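Long-range contact in desmoplakin (Homo sapiens, PDB 3R6N), which is a desmosomal cell-adhesion protein whose plakin domain contributes a rigid rod of spectrin repeats, probably helping to link cell junctions to the cytoskeleton: residues Y214-P227 with Q240-Y254. Residues are numbered along the deposited sequence; the frame is centred on the assembly and turned at random.
Sequences YLKGLQDSIRKKYP and QIKELEKEREKILEY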
loop_
_atom_site.group_PDB
_atom_site.type_symbol
_atom_site.label_atom_id
_atom_site.label_comp_id
_atom_site.label_asym_id
_atom_site.label_seq_id
_atom_site.Cartn_x
_atom_site.Cartn_y
_atom_site.Cartn_z
ATOM N N TYR A 214 12.556 -24.143 -3.552
ATOM C CA TYR A 214 12.603 -24.897 -4.798
ATOM C C TYR A 214 14.035 -25.039 -5.310
ATOM O O TYR A 214 14.518 -26.147 -5.528
ATOM C CB TYR A 214 11.732 -24.210 -5.855
ATOM C CG TYR A 214 11.429 -25.055 -7.071
ATOM C CD1 TYR A 214 12.379 -25.922 -7.597
ATOM C CD2 TYR A 214 10.191 -24.984 -7.695
ATOM C CE1 TYR A 214 12.105 -26.695 -8.707
ATOM C CE2 TYR A 214 9.905 -25.752 -8.806
ATOM C CZ TYR A 214 10.866 -26.609 -9.309
ATOM O OH TYR A 214 10.587 -27.380 -10.417
ATOM N N LEU A 215 14.706 -23.909 -5.497
ATOM C CA LEU A 215 16.041 -23.895 -6.078
ATOM C C LEU A 215 17.079 -24.517 -5.151
ATOM O O LEU A 215 18.180 -24.854 -5.577
ATOM C CB LEU A 215 16.446 -22.465 -6.440
ATOM C CG LEU A 215 15.398 -21.667 -7.217
ATOM C CD1 LEU A 215 15.941 -20.301 -7.590
ATOM C CD2 LEU A 215 14.953 -22.427 -8.454
ATOM N N LYS A 216 16.734 -24.662 -3.879
ATOM C CA LYS A 216 17.639 -25.300 -2.939
ATOM C C LYS A 216 17.414 -26.805 -2.981
ATOM O O LYS A 216 18.360 -27.589 -2.917
ATOM C CB LYS A 216 17.425 -24.755 -1.526
ATOM C CG LYS A 216 18.518 -25.141 -0.542
ATOM C CD LYS A 216 18.375 -24.388 0.774
ATOM C CE LYS A 216 19.515 -24.719 1.724
ATOM N NZ LYS A 216 19.335 -24.075 3.054
ATOM N N GLY A 217 16.152 -27.201 -3.106
ATOM C CA GLY A 217 15.793 -28.604 -3.188
ATOM C C GLY A 217 15.932 -29.150 -4.595
ATOM O O GLY A 217 15.665 -30.325 -4.845
ATOM N N LEU A 218 16.352 -28.291 -5.517
ATOM C CA LEU A 218 16.577 -28.696 -6.899
ATOM C C LEU A 218 18.060 -28.980 -7.097
ATOM O O LEU A 218 18.443 -29.803 -7.928
ATOM C CB LEU A 218 16.110 -27.602 -7.861
ATOM C CG LEU A 218 15.914 -28.004 -9.323
ATOM C CD1 LEU A 218 14.918 -29.147 -9.425
ATOM C CD2 LEU A 218 15.454 -26.816 -10.149
ATOM N N GLN A 219 18.889 -28.293 -6.319
ATOM C CA GLN A 219 20.328 -28.500 -6.353
ATOM C C GLN A 219 20.676 -29.930 -5.948
ATOM O O GLN A 219 21.709 -30.466 -6.346
ATOM C CB GLN A 219 21.028 -27.501 -5.432
ATOM C CG GLN A 219 22.528 -27.710 -5.302
ATOM C CD GLN A 219 23.205 -26.594 -4.528
ATOM O OE1 GLN A 219 24.244 -26.801 -3.899
ATOM N NE2 GLN A 219 22.619 -25.400 -4.573
ATOM N N ASP A 220 19.805 -30.547 -5.158
ATOM C CA ASP A 220 20.021 -31.920 -4.720
ATOM C C ASP A 220 19.249 -32.904 -5.594
ATOM O O ASP A 220 19.736 -33.994 -5.894
ATOM C CB ASP A 220 19.619 -32.087 -3.254
ATOM C CG ASP A 220 20.047 -33.425 -2.683
ATOM O OD1 ASP A 220 21.151 -33.895 -3.032
ATOM O OD2 ASP A 220 19.281 -34.007 -1.888
ATOM N N SER A 221 18.044 -32.513 -5.997
ATOM C CA SER A 221 17.209 -33.348 -6.856
ATOM C C SER A 221 17.945 -33.761 -8.127
ATOM O O SER A 221 17.999 -34.943 -8.469
ATOM C CB SER A 221 15.918 -32.613 -7.222
ATOM O OG SER A 221 15.236 -33.274 -8.276
ATOM N N ILE A 222 18.510 -32.776 -8.818
ATOM C CA ILE A 222 19.199 -33.008 -10.083
ATOM C C ILE A 222 20.392 -33.953 -9.938
ATOM O O ILE A 222 20.510 -34.933 -10.674
ATOM C CB ILE A 222 19.673 -31.680 -10.710
ATOM C CG1 ILE A 222 18.479 -30.764 -10.977
ATOM C CG2 ILE A 222 20.437 -31.939 -11.995
ATOM C CD1 ILE A 222 17.407 -31.394 -11.839
ATOM N N ARG A 223 21.269 -33.655 -8.985
ATOM C CA ARG A 223 22.489 -34.431 -8.785
ATOM C C ARG A 223 22.202 -35.922 -8.599
ATOM O O ARG A 223 23.022 -36.771 -8.943
ATOM C CB ARG A 223 23.262 -33.886 -7.584
ATOM C CG ARG A 223 24.734 -34.254 -7.566
ATOM C CD ARG A 223 25.464 -33.484 -6.481
ATOM N NE ARG A 223 25.218 -32.048 -6.581
ATOM C CZ ARG A 223 25.678 -31.148 -5.719
ATOM N NH1 ARG A 223 26.413 -31.533 -4.685
ATOM N NH2 ARG A 223 25.404 -29.861 -5.889
ATOM N N LYS A 224 21.028 -36.227 -8.055
ATOM C CA LYS A 224 20.603 -37.605 -7.840
ATOM C C LYS A 224 19.962 -38.183 -9.098
ATOM O O LYS A 224 20.052 -39.380 -9.356
ATOM C CB LYS A 224 19.617 -37.676 -6.672
ATOM C CG LYS A 224 18.975 -39.036 -6.479
ATOM C CD LYS A 224 17.925 -38.990 -5.383
ATOM C CE LYS A 224 17.254 -40.342 -5.202
ATOM N NZ LYS A 224 16.172 -40.277 -4.184
ATOM N N LYS A 225 19.313 -37.324 -9.876
ATOM C CA LYS A 225 18.649 -37.747 -11.102
ATOM C C LYS A 225 19.656 -38.019 -12.220
ATOM O O LYS A 225 19.380 -38.783 -13.146
ATOM C CB LYS A 225 17.631 -36.690 -11.543
ATOM C CG LYS A 225 16.812 -37.069 -12.766
ATOM C CD LYS A 225 15.878 -35.937 -13.175
ATOM C CE LYS A 225 15.133 -36.274 -14.458
ATOM N NZ LYS A 225 14.266 -35.154 -14.920
ATOM N N TYR A 226 20.824 -37.389 -12.130
ATOM C CA TYR A 226 21.871 -37.572 -13.128
ATOM C C TYR A 226 23.207 -37.909 -12.480
ATOM O O TYR A 226 23.985 -37.014 -12.151
ATOM C CB TYR A 226 22.030 -36.317 -13.992
ATOM C CG TYR A 226 20.755 -35.840 -14.654
ATOM C CD1 TYR A 226 20.215 -34.595 -14.350
ATOM C CD2 TYR A 226 20.094 -36.630 -15.584
ATOM C CE1 TYR A 226 19.050 -34.152 -14.955
ATOM C CE2 TYR A 226 18.928 -36.196 -16.193
ATOM C CZ TYR A 226 18.411 -34.958 -15.875
ATOM O OH TYR A 226 17.252 -34.527 -16.480
ATOM N N PRO A 227 23.478 -39.208 -12.289
ATOM C CA PRO A 227 24.778 -39.661 -11.797
ATOM C C PRO A 227 25.739 -39.825 -12.964
ATOM O O PRO A 227 25.308 -40.159 -14.068
ATOM C CB PRO A 227 24.450 -41.022 -11.197
ATOM C CG PRO A 227 23.372 -41.539 -12.084
ATOM C CD PRO A 227 22.547 -40.333 -12.487
ATOM N N GLN A 240 20.294 -39.530 -21.582
ATOM C CA GLN A 240 20.421 -38.707 -20.385
ATOM C C GLN A 240 20.734 -37.266 -20.758
ATOM O O GLN A 240 20.219 -36.329 -20.152
ATOM C CB GLN A 240 21.520 -39.250 -19.474
ATOM C CG GLN A 240 21.088 -40.409 -18.593
ATOM C CD GLN A 240 20.261 -39.960 -17.402
ATOM O OE1 GLN A 240 19.272 -39.237 -17.552
ATOM N NE2 GLN A 240 20.666 -40.384 -16.208
ATOM N N ILE A 241 21.589 -37.099 -21.761
ATOM C CA ILE A 241 21.955 -35.778 -22.249
ATOM C C ILE A 241 20.754 -35.056 -22.849
ATOM O O ILE A 241 20.620 -33.841 -22.717
ATOM C CB ILE A 241 23.069 -35.859 -23.303
ATOM C CG1 ILE A 241 24.373 -36.317 -22.657
ATOM C CG2 ILE A 241 23.274 -34.514 -23.971
ATOM C CD1 ILE A 241 25.557 -36.242 -23.584
ATOM N N LYS A 242 19.881 -35.807 -23.510
ATOM C CA LYS A 242 18.690 -35.219 -24.111
ATOM C C LYS A 242 17.736 -34.694 -23.043
ATOM O O LYS A 242 17.183 -33.603 -23.179
ATOM C CB LYS A 242 17.993 -36.215 -25.039
ATOM C CG LYS A 242 18.746 -36.450 -26.337
ATOM C CD LYS A 242 18.066 -37.484 -27.216
ATOM C CE LYS A 242 18.878 -37.737 -28.480
ATOM N NZ LYS A 242 18.314 -38.839 -29.308
ATOM N N GLU A 243 17.548 -35.467 -21.979
ATOM C CA GLU A 243 16.752 -35.006 -20.849
ATOM C C GLU A 243 17.458 -33.850 -20.150
ATOM O O GLU A 243 16.824 -32.909 -19.675
ATOM C CB GLU A 243 16.502 -36.140 -19.854
ATOM C CG GLU A 243 15.333 -37.037 -20.212
ATOM C CD GLU A 243 15.036 -38.057 -19.128
ATOM O OE1 GLU A 243 15.774 -39.062 -19.039
ATOM O OE2 GLU A 243 14.070 -37.850 -18.361
ATOM N N LEU A 244 18.781 -33.930 -20.099
ATOM C CA LEU A 244 19.589 -32.917 -19.440
ATOM C C LEU A 244 19.467 -31.574 -20.151
ATOM O O LEU A 244 19.746 -30.528 -19.570
ATOM C CB LEU A 244 21.051 -33.361 -19.403
ATOM C CG LEU A 244 21.983 -32.629 -18.440
ATOM C CD1 LEU A 244 21.658 -33.007 -17.004
ATOM C CD2 LEU A 244 23.430 -32.953 -18.764
ATOM N N GLU A 245 19.056 -31.605 -21.413
ATOM C CA GLU A 245 18.907 -30.378 -22.185
ATOM C C GLU A 245 17.494 -29.817 -22.064
ATOM O O GLU A 245 17.271 -28.624 -22.265
ATOM C CB GLU A 245 19.294 -30.604 -23.647
ATOM C CG GLU A 245 20.724 -31.100 -23.812
ATOM C CD GLU A 245 21.229 -31.005 -25.236
ATOM O OE1 GLU A 245 20.951 -29.983 -25.898
ATOM O OE2 GLU A 245 21.908 -31.950 -25.691
ATOM N N LYS A 246 16.542 -30.681 -21.724
ATOM C CA LYS A 246 15.195 -30.229 -21.402
ATOM C C LYS A 246 15.240 -29.480 -20.081
ATOM O O LYS A 246 14.511 -28.512 -19.879
ATOM C CB LYS A 246 14.226 -31.409 -21.291
ATOM C CG LYS A 246 13.261 -31.553 -22.459
ATOM C CD LYS A 246 13.923 -32.219 -23.655
ATOM C CE LYS A 246 12.914 -32.496 -24.761
ATOM N NZ LYS A 246 13.500 -33.320 -25.859
ATOM N N GLU A 247 16.109 -29.940 -19.187
ATOM C CA GLU A 247 16.254 -29.341 -17.866
ATOM C C GLU A 247 16.748 -27.907 -17.953
ATOM O O GLU A 247 16.239 -27.026 -17.261
ATOM C CB GLU A 247 17.219 -30.162 -17.011
ATOM C CG GLU A 247 16.724 -31.559 -16.667
ATOM C CD GLU A 247 15.847 -31.585 -15.430
ATOM O OE1 GLU A 247 15.526 -30.499 -14.900
ATOM O OE2 GLU A 247 15.486 -32.696 -14.983
ATOM N N ARG A 248 17.745 -27.674 -18.799
ATOM C CA ARG A 248 18.309 -26.338 -18.943
ATOM C C ARG A 248 17.239 -25.343 -19.371
ATOM O O ARG A 248 17.201 -24.212 -18.888
ATOM C CB ARG A 248 19.472 -26.328 -19.939
ATOM C CG ARG A 248 20.151 -24.972 -20.054
ATOM C CD ARG A 248 21.218 -24.959 -21.134
ATOM N NE ARG A 248 21.729 -23.611 -21.377
ATOM C CZ ARG A 248 22.694 -23.038 -20.665
ATOM N NH1 ARG A 248 23.258 -23.694 -19.659
ATOM N NH2 ARG A 248 23.097 -21.809 -20.957
ATOM N N GLU A 249 16.369 -25.770 -20.277
ATOM C CA GLU A 249 15.278 -24.922 -20.734
ATOM C C GLU A 249 14.428 -24.489 -19.552
ATOM O O GLU A 249 14.032 -23.330 -19.452
ATOM C CB GLU A 249 14.410 -25.664 -21.748
ATOM C CG GLU A 249 15.146 -26.077 -23.006
ATOM C CD GLU A 249 14.232 -26.731 -24.025
ATOM O OE1 GLU A 249 13.000 -26.740 -23.797
ATOM O OE2 GLU A 249 14.744 -27.234 -25.053
ATOM N N LYS A 250 14.158 -25.430 -18.654
ATOM C CA LYS A 250 13.330 -25.159 -17.487
ATOM C C LYS A 250 14.014 -24.217 -16.506
ATOM O O LYS A 250 13.356 -23.392 -15.869
ATOM C CB LYS A 250 12.939 -26.462 -16.789
ATOM C CG LYS A 250 11.993 -27.321 -17.604
ATOM C CD LYS A 250 11.579 -28.573 -16.854
ATOM C CE LYS A 250 10.645 -29.421 -17.702
ATOM N NZ LYS A 250 10.292 -30.704 -17.038
ATOM N N ILE A 251 15.331 -24.337 -16.379
ATOM C CA ILE A 251 16.065 -23.460 -15.477
ATOM C C ILE A 251 16.389 -22.131 -16.152
ATOM O O ILE A 251 17.071 -21.284 -15.578
ATOM C CB ILE A 251 17.348 -24.116 -14.918
ATOM C CG1 ILE A 251 18.457 -24.142 -15.964
ATOM C CG2 ILE A 251 17.057 -25.518 -14.404
ATOM C CD1 ILE A 251 19.734 -24.757 -15.445
ATOM N N LEU A 252 15.898 -21.958 -17.374
ATOM C CA LEU A 252 15.957 -20.663 -18.036
ATOM C C LEU A 252 14.646 -19.931 -17.805
ATOM O O LEU A 252 14.580 -18.706 -17.890
ATOM C CB LEU A 252 16.224 -20.820 -19.530
ATOM C CG LEU A 252 17.703 -20.855 -19.917
ATOM C CD1 LEU A 252 17.876 -21.231 -21.380
ATOM C CD2 LEU A 252 18.361 -19.516 -19.621
ATOM N N GLU A 253 13.604 -20.702 -17.513
ATOM C CA GLU A 253 12.311 -20.145 -17.149
ATOM C C GLU A 253 12.361 -19.655 -15.711
ATOM O O GLU A 253 11.582 -18.793 -15.312
ATOM C CB GLU A 253 11.204 -21.189 -17.320
ATOM C CG GLU A 253 10.877 -21.512 -18.772
ATOM C CD GLU A 253 9.923 -22.687 -18.915
ATOM O OE1 GLU A 253 9.604 -23.331 -17.891
ATOM O OE2 GLU A 253 9.495 -22.967 -20.057
ATOM N N TYR A 254 13.283 -20.214 -14.936
ATOM C CA TYR A 254 13.509 -19.760 -13.570
ATOM C C TYR A 254 14.192 -18.401 -13.578
ATOM O O TYR A 254 13.802 -17.498 -12.845
ATOM C CB TYR A 254 14.375 -20.753 -12.800
ATOM C CG TYR A 254 13.711 -22.082 -12.532
ATOM C CD1 TYR A 254 12.344 -22.166 -12.303
ATOM C CD2 TYR A 254 14.456 -23.254 -12.505
ATOM C CE1 TYR A 254 11.737 -23.384 -12.056
ATOM C CE2 TYR A 254 13.862 -24.474 -12.259
ATOM C CZ TYR A 254 12.504 -24.534 -12.035
ATOM O OH TYR A 254 11.918 -25.753 -11.793
#
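From L215 opposite Y254 to Y226 opposite Q240, helix 214-225 and helix 240-254 run antiparallel at 166°, with their axes 12.5 Å apart at closest approach. At the end where the first helix stops, the buried ring of Y226 packs between the two helices. L244 lays CD1 over one face in a CH-pi contact, 3.6 Å from the ring centroid, while the CG of K225 covers the opposite face. The bent chain of Q240 brings OE1 to the ring edge, 3.3 Å from Y226 CE2. Tyrosine suits the place because its phenol carries a polar tip past this apolar packing: Y226 OH donates to the anti lone pair of E247 OE2, 3.0 Å away. The same oxygen receives NZ of K225 at 2.7 Å in a salt bridge, the lysine's long aliphatic stem extending fully to deliver its charge. Two donors thus grip one carboxylate oxygen, and the positive charge would favour the ionised glutamate. I222 rests its CD1 against that carboxylate. At the other end Y254 turns its ring edge toward the face of Y214, though the phenol ends are modelled too close and the detail is doubtful. The branched apolar ends of L215 and L218 suit packing on Y254, L218 CD2 lying 3.5 Å from Y254 CE2. Helix 340-384 packs alongside, touching L218 through I356; an antiparallel pair under a third helix is consistent with the three-helix bundle of a spectrin-like repeat.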